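Local coordinates for protein transcription termination factor NusA (Planctomyces limnophilus, PDB 4MTN) that probably takes part in both transcription termination and antitermination, binding the core RNA polymerase and nascent RNA, at residues 95-98 against 99-103. Sequence-based numbering, arbitrary orientation.
Sequences EAER and DTLFD
Arg98 folds back along its own helix to meet the carboxylate of the next residue, Asp99. With CG anti to the backbone N (chi1 166°) and the chain then bent at chi2 and chi3, the guanidinium comes round beside Asp99, and NH1 lies 2.8 Å from Asp99 OD1. The pair is a salt bridge whose hydrogen bond is weak: the N-H...O angle is only 125°, and the guanidinium and carboxylate planes stand 53° apart. On one face of the guanidinium sits Glu95 CG, 3.3 Å above the plane toward its rim, while the carboxylate of Glu95 reaches NH2 only in a long salt bridge, OE2 to NH2 being 3.6 Å. Arg98 thus joins two acids one turn apart along helix 87-105, the helix that leads from the NusA N-terminal domain into the S1 domain, an OB fold; its NE also makes a weak hydrogen bond to Gly164 O, on the S1 side.

With one weak and one long bond, this partly exposed network is the looser side; the tighter packing is on the flank of Leu101, the one buried residue here. Its CD1 lies 3.9 Å from Glu97 CG, the two side chains running side by side, and the Leu101 side chain also rests on Lys131, Ala132 and Val167 of strand 167-172. Glu97 carries its polar end onward to a salt bridge with Arg94. Between these flanks, Ala96 O is gripped twice by Thr100, whose N and OG1 approach from opposite faces of the carbonyl plane, each at 3.0 Å.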
loop_
_atom_site.group_PDB
_atom_site.type_symbol
_atom_site.label_atom_id
_atom_site.label_comp_id
_atom_site.label_asym_id
_atom_site.label_seq_id
_atom_site.Cartn_x
_atom_site.Cartn_y
_atom_site.Cartn_z
ATOM N N GLU A 95 10.796 -20.225 -17.625
ATOM C CA GLU A 95 11.198 -18.826 -17.646
ATOM C C GLU A 95 10.254 -18.025 -18.533
ATOM O O GLU A 95 9.941 -16.870 -18.244
ATOM C CB GLU A 95 12.642 -18.693 -18.133
ATOM C CG GLU A 95 13.279 -17.343 -17.861
ATOM C CD GLU A 95 14.789 -17.378 -18.009
ATOM O OE1 GLU A 95 15.333 -18.462 -18.306
ATOM O OE2 GLU A 95 15.432 -16.322 -17.826
ATOM N N ALA A 96 9.798 -18.652 -19.615
ATOM C CA ALA A 96 8.840 -18.031 -20.521
ATOM C C ALA A 96 7.473 -17.917 -19.857
ATOM O O ALA A 96 6.786 -16.905 -20.001
ATOM C CB ALA A 96 8.738 -18.827 -21.813
ATOM N N GLU A 97 7.087 -18.962 -19.131
ATOM C CA GLU A 97 5.824 -18.976 -18.401
ATOM C C GLU A 97 5.796 -17.881 -17.342
ATOM O O GLU A 97 4.792 -17.189 -17.174
ATOM C CB GLU A 97 5.595 -20.343 -17.752
ATOM C CG GLU A 97 4.280 -20.462 -16.997
ATOM C CD GLU A 97 4.191 -21.736 -16.176
ATOM O OE1 GLU A 97 5.251 -22.294 -15.827
ATOM O OE2 GLU A 97 3.061 -22.178 -15.881
ATOM N N ARG A 98 6.909 -17.731 -16.632
ATOM C CA ARG A 98 7.035 -16.708 -15.601
ATOM C C ARG A 98 6.935 -15.306 -16.203
ATOM O O ARG A 98 6.294 -14.422 -15.634
ATOM C CB ARG A 98 8.355 -16.885 -14.841
ATOM C CG ARG A 98 8.766 -15.697 -13.986
ATOM C CD ARG A 98 9.897 -14.916 -14.635
ATOM N NE ARG A 98 11.179 -15.599 -14.489
ATOM C CZ ARG A 98 12.310 -15.197 -15.059
ATOM N NH1 ARG A 98 12.322 -14.114 -15.824
ATOM N NH2 ARG A 98 13.430 -15.880 -14.865
ATOM N N ASP A 99 7.562 -15.115 -17.360
ATOM C CA ASP A 99 7.514 -13.836 -18.062
ATOM C C ASP A 99 6.094 -13.498 -18.510
ATOM O O ASP A 99 5.678 -12.339 -18.461
ATOM C CB ASP A 99 8.454 -13.854 -19.270
ATOM C CG ASP A 99 9.914 -13.724 -18.878
ATOM O OD1 ASP A 99 10.216 -13.786 -17.667
ATOM O OD2 ASP A 99 10.762 -13.564 -19.781
ATOM N N THR A 100 5.356 -14.514 -18.944
ATOM C CA THR A 100 3.984 -14.327 -19.401
ATOM C C THR A 100 3.048 -14.004 -18.240
ATOM O O THR A 100 2.265 -13.055 -18.306
ATOM C CB THR A 100 3.460 -15.576 -20.134
ATOM O OG1 THR A 100 4.296 -15.856 -21.263
ATOM C CG2 THR A 100 2.032 -15.355 -20.611
ATOM N N LEU A 101 3.140 -14.798 -17.176
ATOM C CA LEU A 101 2.294 -14.610 -16.003
ATOM C C LEU A 101 2.578 -13.280 -15.315
ATOM O O LEU A 101 1.692 -12.694 -14.694
ATOM C CB LEU A 101 2.484 -15.763 -15.016
ATOM C CG LEU A 101 2.015 -17.133 -15.511
ATOM C CD1 LEU A 101 2.303 -18.210 -14.480
ATOM C CD2 LEU A 101 0.534 -17.098 -15.857
ATOM N N PHE A 102 3.815 -12.807 -15.427
ATOM C CA PHE A 102 4.175 -11.500 -14.892
ATOM C C PHE A 102 3.444 -10.393 -15.646
ATOM O O PHE A 102 2.908 -9.470 -15.039
ATOM C CB PHE A 102 5.687 -11.275 -14.963
ATOM C CG PHE A 102 6.113 -9.891 -14.550
ATOM C CD1 PHE A 102 6.348 -8.909 -15.500
ATOM C CD2 PHE A 102 6.273 -9.572 -13.213
ATOM C CE1 PHE A 102 6.734 -7.637 -15.122
ATOM C CE2 PHE A 102 6.659 -8.301 -12.827
ATOM C CZ PHE A 102 6.889 -7.333 -13.783
ATOM N N ASP A 103 3.429 -10.493 -16.972
ATOM C CA ASP A 103 2.807 -9.479 -17.817
ATOM C C ASP A 103 1.321 -9.314 -17.519
ATOM O O ASP A 103 0.795 -8.201 -17.529
ATOM C CB ASP A 103 2.997 -9.825 -19.294
ATOM C CG ASP A 103 4.436 -9.701 -19.741
ATOM O OD1 ASP A 103 5.180 -8.897 -19.142
ATOM O OD2 ASP A 103 4.823 -10.409 -20.694
#